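Local atomic coordinates of FAD-dependent oxidoreductase (PDB entry 3M9V), a protein that probably catalyses a flavin-dependent oxidation on a dTDP-linked sugar during biosynthesis of D-kijanose, as a member of the acyl-CoA dehydrogenase family. Residues Q272-T277 against E353-C358; L304-A309 against N348-E353; R338-A343 against M386-Y391. All blocks are in the same frame, centred on the assembly; numbering follows the deposited sequence.

Interaction 1 (Q272-T277 against E353-C358)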
loop_
_atom_site.group_PDB
_atom_site.type_symbol
_atom_site.label_atom_id
_atom_site.label_comp_id
_atom_site.label_asym_id
_atom_site.label_seq_id
_atom_site.Cartn_x
_atom_site.Cartn_y
_atom_site.Cartn_z
ATOM N N GLN A 272 -8.240 17.198 5.212
ATOM C CA GLN A 272 -9.568 17.392 5.802
ATOM C C GLN A 272 -10.558 17.977 4.781
ATOM O O GLN A 272 -11.724 17.580 4.732
ATOM C CB GLN A 272 -9.466 18.247 7.077
ATOM C CG GLN A 272 -10.803 18.472 7.837
ATOM C CD GLN A 272 -11.260 17.206 8.525
ATOM O OE1 GLN A 272 -10.568 16.687 9.397
ATOM N NE2 GLN A 272 -12.400 16.677 8.115
ATOM N N ALA A 273 -10.100 18.924 3.966
ATOM C CA ALA A 273 -10.980 19.678 3.089
ATOM C C ALA A 273 -11.341 18.708 1.962
ATOM O O ALA A 273 -12.475 18.734 1.524
ATOM C CB ALA A 273 -10.283 20.948 2.530
ATOM N N ALA A 274 -10.429 17.834 1.535
ATOM C CA ALA A 274 -10.781 16.810 0.552
ATOM C C ALA A 274 -11.875 15.861 1.054
ATOM O O ALA A 274 -12.870 15.591 0.388
ATOM C CB ALA A 274 -9.524 16.011 0.108
ATOM N N TYR A 275 -11.727 15.378 2.278
ATOM C CA TYR A 275 -12.693 14.460 2.850
ATOM C C TYR A 275 -14.065 15.145 2.959
ATOM O O TYR A 275 -15.078 14.540 2.592
ATOM C CB TYR A 275 -12.216 14.101 4.241
ATOM C CG TYR A 275 -13.053 13.072 4.965
ATOM C CD1 TYR A 275 -13.573 11.960 4.301
ATOM C CD2 TYR A 275 -13.313 13.192 6.312
ATOM C CE1 TYR A 275 -14.338 10.999 4.987
ATOM C CE2 TYR A 275 -14.043 12.226 7.009
ATOM C CZ TYR A 275 -14.526 11.134 6.352
ATOM O OH TYR A 275 -15.247 10.222 7.094
ATOM N N ASP A 276 -14.073 16.380 3.473
ATOM C CA ASP A 276 -15.309 17.142 3.659
ATOM C C ASP A 276 -16.049 17.347 2.351
ATOM O O ASP A 276 -17.276 17.260 2.321
ATOM C CB ASP A 276 -15.005 18.535 4.203
ATOM C CG ASP A 276 -14.627 18.486 5.662
ATOM O OD1 ASP A 276 -14.763 17.438 6.318
ATOM O OD2 ASP A 276 -14.103 19.500 6.128
ATOM N N THR A 277 -15.297 17.643 1.297
ATOM C CA THR A 277 -15.809 17.727 -0.073
ATOM C C THR A 277 -16.414 16.438 -0.608
ATOM O O THR A 277 -17.509 16.448 -1.196
ATOM C CB THR A 277 -14.698 18.172 -1.051
ATOM O OG1 THR A 277 -14.191 19.424 -0.590
ATOM C CG2 THR A 277 -15.255 18.407 -2.432
ATOM N N GLU A 353 -2.600 10.247 -0.220
ATOM C CA GLU A 353 -3.450 9.072 -0.389
ATOM C C GLU A 353 -4.900 9.409 -0.089
ATOM O O GLU A 353 -5.807 9.071 -0.849
ATOM C CB GLU A 353 -3.088 7.950 0.589
ATOM C CG GLU A 353 -2.295 6.813 0.007
ATOM C CD GLU A 353 -1.848 5.863 1.118
ATOM O OE1 GLU A 353 -0.631 5.558 1.174
ATOM O OE2 GLU A 353 -2.731 5.459 1.921
ATOM N N ILE A 354 -5.144 10.043 1.051
ATOM C CA ILE A 354 -6.515 10.479 1.309
ATOM C C ILE A 354 -7.098 11.334 0.164
ATOM O O ILE A 354 -8.235 11.130 -0.303
ATOM C CB ILE A 354 -6.517 11.256 2.637
ATOM C CG1 ILE A 354 -6.218 10.286 3.788
ATOM C CG2 ILE A 354 -7.823 12.032 2.807
ATOM C CD1 ILE A 354 -5.880 11.027 5.074
ATOM N N VAL A 355 -6.334 12.326 -0.289
ATOM C CA VAL A 355 -6.890 13.257 -1.267
ATOM C C VAL A 355 -7.208 12.423 -2.507
ATOM O O VAL A 355 -8.306 12.516 -3.070
ATOM C CB VAL A 355 -5.917 14.413 -1.624
ATOM C CG1 VAL A 355 -6.426 15.180 -2.824
ATOM C CG2 VAL A 355 -5.736 15.384 -0.436
ATOM N N SER A 356 -6.243 11.604 -2.926
ATOM C CA SER A 356 -6.485 10.773 -4.099
ATOM C C SER A 356 -7.743 9.909 -3.968
ATOM O O SER A 356 -8.582 9.869 -4.877
ATOM C CB SER A 356 -5.228 9.976 -4.475
ATOM O OG SER A 356 -5.514 9.100 -5.547
ATOM N N ASP A 357 -7.938 9.258 -2.827
ATOM C CA ASP A 357 -9.110 8.393 -2.682
ATOM C C ASP A 357 -10.420 9.179 -2.755
ATOM O O ASP A 357 -11.421 8.582 -3.093
ATOM C CB ASP A 357 -9.132 7.588 -1.379
ATOM C CG ASP A 357 -8.113 6.462 -1.387
ATOM O OD1 ASP A 357 -7.835 5.900 -0.313
ATOM O OD2 ASP A 357 -7.546 6.153 -2.452
ATOM N N CYS A 358 -10.415 10.445 -2.347
ATOM C CA CYS A 358 -11.557 11.350 -2.417
ATOM C C CYS A 358 -12.070 11.603 -3.835
ATOM O O CYS A 358 -13.281 11.762 -4.061
ATOM C CB CYS A 358 -11.284 12.668 -1.691
ATOM S SG CYS A 358 -11.278 12.490 0.107
#
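Ala274 meets Val355 and Cys358 where helices 264-283 and 329-362 run nearly parallel, their segment axes 8.8 Å apart and 20° off alignment. The apolar part of the contact centres on one methyl group. Ala274 CB lies 3.9 Å from Val355 CG2 on one turn and 3.9 Å from Cys358 SG on the next, so it fits between the two side chains. Leu376 of helix 372-379 touches both Ala274 and Val355 and covers this patch.

The second kind of contact is sulfur against backbone. Cys358 holds SG beside its own N (chi1 -73°), and from there the sulfur reaches the opposite helix 3.5 Å from Ala274 O and 3.6 Å from Tyr275 N. No hydrogen bond crosses between the segments.

Polar side-chain bonds lie off the interface. Gln272 NE2 donates to Asp276 OD1 (3.1 Å), meeting the carboxylate from above its plane, while Asp276 OD2 pairs with Arg93; Tyr275 OH bonds to Asp301.

Ala274, being small, lets its CA come within 5.6 Å of Val355 CA. Cohesion here therefore depends on van der Waals contact of methyl groups and a sulfur, the latter also resting on backbone atoms, and not on directional bonds.

Interaction 2 (L304-A309 against N348-E353)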
loop_
_atom_site.group_PDB
_atom_site.type_symbol
_atom_site.label_atom_id
_atom_site.label_comp_id
_atom_site.label_asym_id
_atom_site.label_seq_id
_atom_site.Cartn_x
_atom_site.Cartn_y
_atom_site.Cartn_z
ATOM N N LEU A 304 -7.412 9.543 7.924
ATOM C CA LEU A 304 -7.422 10.919 8.411
ATOM C C LEU A 304 -7.209 10.978 9.928
ATOM O O LEU A 304 -6.438 11.805 10.432
ATOM C CB LEU A 304 -8.745 11.592 8.069
ATOM C CG LEU A 304 -8.928 13.059 8.493
ATOM C CD1 LEU A 304 -7.846 13.936 7.829
ATOM C CD2 LEU A 304 -10.310 13.509 7.978
ATOM N N TYR A 305 -7.868 10.097 10.670
ATOM C CA TYR A 305 -7.606 10.002 12.113
ATOM C C TYR A 305 -6.123 9.744 12.443
ATOM O O TYR A 305 -5.534 10.401 13.313
ATOM C CB TYR A 305 -8.455 8.877 12.710
ATOM C CG TYR A 305 -8.483 8.962 14.210
ATOM C CD1 TYR A 305 -9.505 9.657 14.873
ATOM C CD2 TYR A 305 -7.463 8.385 14.955
ATOM C CE1 TYR A 305 -9.481 9.785 16.259
ATOM C CE2 TYR A 305 -7.482 8.456 16.338
ATOM C CZ TYR A 305 -8.484 9.160 16.981
ATOM O OH TYR A 305 -8.409 9.279 18.359
ATOM N N ALA A 306 -5.514 8.771 11.782
ATOM C CA ALA A 306 -4.120 8.433 11.986
ATOM C C ALA A 306 -3.273 9.623 11.506
ATOM O O ALA A 306 -2.253 9.915 12.114
ATOM C CB ALA A 306 -3.726 7.168 11.161
ATOM N N LEU A 307 -3.672 10.324 10.446
ATOM C CA LEU A 307 -2.922 11.498 9.999
ATOM C C LEU A 307 -2.891 12.594 11.059
ATOM O O LEU A 307 -1.830 13.091 11.457
ATOM C CB LEU A 307 -3.443 12.041 8.669
ATOM C CG LEU A 307 -2.925 13.399 8.165
ATOM C CD1 LEU A 307 -1.460 13.165 7.760
ATOM C CD2 LEU A 307 -3.669 13.810 6.910
ATOM N N ARG A 308 -4.064 12.966 11.550
ATOM C CA ARG A 308 -4.190 13.923 12.640
ATOM C C ARG A 308 -3.457 13.507 13.918
ATOM O O ARG A 308 -2.833 14.362 14.558
ATOM C CB ARG A 308 -5.668 14.162 12.937
ATOM C CG ARG A 308 -6.381 14.991 11.871
ATOM C CD ARG A 308 -7.818 15.185 12.343
ATOM N NE ARG A 308 -8.503 16.275 11.656
ATOM C CZ ARG A 308 -8.586 17.539 12.075
ATOM N NH1 ARG A 308 -8.054 17.937 13.217
ATOM N NH2 ARG A 308 -9.236 18.429 11.330
ATOM N N ALA A 309 -3.512 12.217 14.261
ATOM C CA ALA A 309 -2.977 11.785 15.550
ATOM C C ALA A 309 -1.464 11.880 15.410
ATOM O O ALA A 309 -0.792 12.121 16.388
ATOM C CB ALA A 309 -3.322 10.338 15.809
ATOM N N ASN A 348 3.358 12.905 4.560
ATOM C CA ASN A 348 3.572 12.968 3.126
ATOM C C ASN A 348 3.136 11.709 2.373
ATOM O O ASN A 348 2.993 11.726 1.155
ATOM C CB ASN A 348 5.062 13.191 2.832
ATOM C CG ASN A 348 5.469 14.629 3.045
ATOM O OD1 ASN A 348 4.588 15.473 3.063
ATOM N ND2 ASN A 348 6.762 14.926 3.214
ATOM N N ARG A 349 2.925 10.600 3.063
ATOM C CA ARG A 349 2.285 9.467 2.414
ATOM C C ARG A 349 0.788 9.475 2.695
ATOM O O ARG A 349 -0.003 9.284 1.773
ATOM C CB ARG A 349 2.912 8.130 2.826
ATOM C CG ARG A 349 2.576 7.017 1.845
ATOM C CD ARG A 349 3.648 5.947 1.804
ATOM N NE ARG A 349 4.970 6.473 1.473
ATOM C CZ ARG A 349 6.092 5.997 2.009
ATOM N NH1 ARG A 349 7.269 6.507 1.683
ATOM N NH2 ARG A 349 6.023 4.999 2.875
ATOM N N LEU A 350 0.365 9.734 3.925
ATOM C CA LEU A 350 -1.066 9.657 4.184
ATOM C C LEU A 350 -1.880 10.764 3.534
ATOM O O LEU A 350 -2.947 10.490 2.987
ATOM C CB LEU A 350 -1.380 9.635 5.673
ATOM C CG LEU A 350 -0.952 8.399 6.470
ATOM C CD1 LEU A 350 -1.074 8.647 7.966
ATOM C CD2 LEU A 350 -1.741 7.194 6.018
ATOM N N ALA A 351 -1.434 12.014 3.641
ATOM C CA ALA A 351 -2.263 13.092 3.105
ATOM C C ALA A 351 -2.522 12.940 1.598
ATOM O O ALA A 351 -3.682 12.987 1.181
ATOM C CB ALA A 351 -1.790 14.494 3.561
ATOM N N PRO A 352 -1.490 12.713 0.762
ATOM C CA PRO A 352 -1.875 12.548 -0.650
ATOM C C PRO A 352 -2.761 11.337 -0.964
ATOM O O PRO A 352 -3.601 11.409 -1.870
ATOM C CB PRO A 352 -0.533 12.390 -1.391
ATOM C CG PRO A 352 0.442 13.078 -0.541
ATOM C CD PRO A 352 -0.028 12.903 0.905
ATOM N N GLU A 353 -2.600 10.247 -0.220
ATOM C CA GLU A 353 -3.450 9.072 -0.389
ATOM C C GLU A 353 -4.900 9.409 -0.089
ATOM O O GLU A 353 -5.807 9.071 -0.849
ATOM C CB GLU A 353 -3.088 7.950 0.589
ATOM C CG GLU A 353 -2.295 6.813 0.007
ATOM C CD GLU A 353 -1.848 5.863 1.118
ATOM O OE1 GLU A 353 -0.631 5.558 1.174
ATOM O OE2 GLU A 353 -2.731 5.459 1.921
#
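Leu307 and Leu350 pass alongside one another, each pointing toward the other's helix. Leu350 is the bump on segment 348-353. Its CD1 reaches past the Leu307 side chain to the backbone, 4.0 Å from both Leu307 CA and Leu307 N, and it also borders Ala306 CB at 4.4 Å. The hollow it fills is thus floored by main chain and flanked by the side chains of Ala306 and Leu307.

The reciprocal bump is Leu307, whose CG stands opposite the backbone N (chi1 170°) and splits into two working branches. CD1 lies 4.1 Å from Leu350 CB, and CD2 comes 3.9 Å from Ala351 CB. Ala351, being small, forms the low side of the hollow. Val347 and Ile354 also touch Leu307, so the knob rests among residues at i, i+3, i+4 and i+7 of helix 329-362, the diamond of a knobs-into-holes contact. Ala271 of helix 264-283 adds a further wall.

The segment axes approach to 9.7 Å at 143°, antiparallel but inclined by 37°. Helix 329-362 is kinked at Pro352, just beyond the contact. On another face of helix 291-323, Tyr305 bonds to His339 of the second subunit. Knobs-into-holes packing between antiparallel neighbours is what joins these two helices, and it fits the all-helical C-terminal domain of the acyl-CoA dehydrogenase fold.

Interaction 3 (R338-A343 against M386-Y391)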
loop_
_atom_site.group_PDB
_atom_site.type_symbol
_atom_site.label_atom_id
_atom_site.label_comp_id
_atom_site.label_asym_id
_atom_site.label_seq_id
_atom_site.Cartn_x
_atom_site.Cartn_y
_atom_site.Cartn_z
ATOM N N ARG A 338 13.858 14.050 15.189
ATOM C CA ARG A 338 13.339 12.701 15.020
ATOM C C ARG A 338 11.806 12.667 15.129
ATOM O O ARG A 338 11.154 12.070 14.285
ATOM C CB ARG A 338 13.944 11.792 16.096
ATOM C CG ARG A 338 13.407 10.351 16.018
ATOM C CD ARG A 338 14.226 9.560 15.009
ATOM N NE ARG A 338 14.142 8.094 15.087
ATOM C CZ ARG A 338 14.896 7.332 15.871
ATOM N NH1 ARG A 338 15.770 7.881 16.698
ATOM N NH2 ARG A 338 14.769 6.014 15.850
ATOM N N HIS A 339 11.208 13.274 16.147
ATOM C CA HIS A 339 9.755 13.431 16.132
ATOM C C HIS A 339 9.248 14.090 14.855
ATOM O O HIS A 339 8.289 13.570 14.290
ATOM C CB HIS A 339 9.216 14.275 17.288
ATOM C CG HIS A 339 9.200 13.557 18.605
ATOM N ND1 HIS A 339 8.178 12.710 18.983
ATOM C CD2 HIS A 339 10.085 13.564 19.633
ATOM C CE1 HIS A 339 8.414 12.256 20.204
ATOM N NE2 HIS A 339 9.575 12.742 20.611
ATOM N N PHE A 340 9.850 15.208 14.438
ATOM C CA PHE A 340 9.485 15.940 13.216
ATOM C C PHE A 340 9.572 14.994 12.019
ATOM O O PHE A 340 8.615 14.828 11.249
ATOM C CB PHE A 340 10.386 17.179 13.043
ATOM C CG PHE A 340 10.105 18.059 11.843
ATOM C CD1 PHE A 340 8.931 17.971 11.087
ATOM C CD2 PHE A 340 11.068 18.996 11.448
ATOM C CE1 PHE A 340 8.700 18.820 9.983
ATOM C CE2 PHE A 340 10.885 19.806 10.306
ATOM C CZ PHE A 340 9.682 19.718 9.575
ATOM N N GLN A 341 10.739 14.393 11.810
ATOM C CA GLN A 341 10.881 13.593 10.598
ATOM C C GLN A 341 10.052 12.296 10.510
ATOM O O GLN A 341 9.620 11.905 9.425
ATOM C CB GLN A 341 12.347 13.379 10.222
ATOM C CG GLN A 341 13.075 14.740 10.137
ATOM C CD GLN A 341 12.579 15.575 8.962
ATOM O OE1 GLN A 341 12.373 15.052 7.858
ATOM N NE2 GLN A 341 12.425 16.885 9.178
ATOM N N CYS A 342 9.867 11.604 11.626
ATOM C CA CYS A 342 9.022 10.413 11.647
ATOM C C CYS A 342 7.618 10.822 11.186
ATOM O O CYS A 342 7.029 10.165 10.337
ATOM C CB CYS A 342 8.902 9.867 13.081
ATOM S SG CYS A 342 10.370 8.894 13.448
ATOM N N ALA A 343 7.110 11.894 11.778
ATOM C CA ALA A 343 5.746 12.371 11.475
ATOM C C ALA A 343 5.614 12.905 10.052
ATOM O O ALA A 343 4.602 12.678 9.386
ATOM C CB ALA A 343 5.274 13.438 12.482
ATOM N N MET A 386 9.541 19.913 0.431
ATOM C CA MET A 386 10.029 20.838 1.455
ATOM C C MET A 386 11.127 20.307 2.391
ATOM O O MET A 386 11.024 19.235 2.983
ATOM C CB MET A 386 8.837 21.357 2.256
ATOM C CG MET A 386 7.893 22.239 1.422
ATOM S SD MET A 386 6.526 22.853 2.464
ATOM C CE MET A 386 6.103 21.527 3.553
ATOM N N GLN A 387 12.237 21.023 2.506
ATOM C CA GLN A 387 13.316 20.527 3.343
ATOM C C GLN A 387 13.119 21.262 4.663
ATOM O O GLN A 387 12.623 22.385 4.662
ATOM C CB GLN A 387 14.666 20.871 2.698
ATOM C CG GLN A 387 15.191 19.824 1.682
ATOM C CD GLN A 387 15.344 18.427 2.295
ATOM O OE1 GLN A 387 14.888 18.188 3.421
ATOM N NE2 GLN A 387 15.960 17.494 1.566
ATOM N N PRO A 388 13.485 20.647 5.798
ATOM C CA PRO A 388 14.027 19.303 5.898
ATOM C C PRO A 388 12.964 18.253 6.230
ATOM O O PRO A 388 11.970 18.594 6.855
ATOM C CB PRO A 388 14.998 19.448 7.074
ATOM C CG PRO A 388 14.405 20.526 7.944
ATOM C CD PRO A 388 13.473 21.342 7.099
ATOM N N TYR A 389 13.138 16.997 5.823
ATOM C CA TYR A 389 13.983 16.614 4.700
ATOM C C TYR A 389 13.051 16.045 3.640
ATOM O O TYR A 389 12.019 15.447 3.967
ATOM C CB TYR A 389 14.955 15.513 5.126
ATOM C CG TYR A 389 15.907 15.979 6.209
ATOM C CD1 TYR A 389 16.847 16.992 5.986
ATOM C CD2 TYR A 389 15.834 15.417 7.473
ATOM C CE1 TYR A 389 17.701 17.429 7.003
ATOM C CE2 TYR A 389 16.673 15.828 8.474
ATOM C CZ TYR A 389 17.596 16.824 8.252
ATOM O OH TYR A 389 18.352 17.131 9.367
ATOM N N ALA A 390 13.425 16.188 2.376
ATOM C CA ALA A 390 12.717 15.455 1.334
ATOM C C ALA A 390 12.959 13.950 1.529
ATOM O O ALA A 390 13.948 13.572 2.168
ATOM C CB ALA A 390 13.212 15.912 -0.044
ATOM N N TYR A 391 12.077 13.109 0.980
ATOM C CA TYR A 391 12.056 11.667 1.212
ATOM C C TYR A 391 13.431 10.998 1.195
ATOM O O TYR A 391 13.821 10.331 2.147
ATOM C CB TYR A 391 11.117 10.951 0.230
ATOM C CG TYR A 391 11.148 9.460 0.413
ATOM C CD1 TYR A 391 10.556 8.873 1.524
ATOM C CD2 TYR A 391 11.749 8.628 -0.528
ATOM C CE1 TYR A 391 10.574 7.509 1.725
ATOM C CE2 TYR A 391 11.762 7.249 -0.330
ATOM C CZ TYR A 391 11.162 6.696 0.781
ATOM O OH TYR A 391 11.169 5.340 1.041
#
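The side-chain amide of Gln341 faces the Pro388-Tyr389 peptide and makes two hydrogen bonds with it. That peptide is cis, which puts its C=O and N-H on the same edge, so one amide can serve both. Gln341 OE1 accepts from Tyr389 N (2.9 Å), while Gln341 NE2 donates to Pro388 O in a somewhat straighter bond (2.9 Å, 167°). The second bond leaves nearly in the Gln341 amide plane but arrives from above the Pro388 carbonyl plane. A bend at chi2 (-68°) turns the glutamine chain into this position.

Gln341 crosses Tyr389 at about a right angle, with amide and ring planes 53° apart and Gln341 CG 3.9 Å from Tyr389 CD2. On the other side of the amide, NE2 sits 3.3 Å above one face of the Phe340 ring, toward its rim; Phe340 CZ in turn lies 3.7 Å from Pro388 O. Were Gln341 replaced by an alanine, Pro388 O and Tyr389 N would probably lose these two mates, and the cis peptide would be held less firmly.

The loop between helices 372-379 and 391-402 is thereby tied to helix 329-362. Helix 253-260 touches Phe340, Pro388 and Tyr389, and Phe397 of helix 391-402 meets the Tyr389 ring.

How the interactions relate
All three contacts draw on helix 329-362, sampled from 338-343 to its C-terminal part. Interactions 1 and 2 share Glu353, have centres about 10 Å apart and touch directly: Gln272 OE1 lies 2.9 Å from Arg308 NH2, a probable hydrogen bond, and Tyr275 packs on Leu304. Together they join helices 264-283, 291-323 and 329-362 away from the nucleotide and flavin sites. Interaction 3 is centred about 15 Å from interaction 2 and about 22 Å from interaction 1, with no touch to the latter. It alone lies beside the ligand sites: the Pro388 side chain is about 7 Å from bound dTDP, and neighbouring Gln387 binds FMN in another structure of this protein.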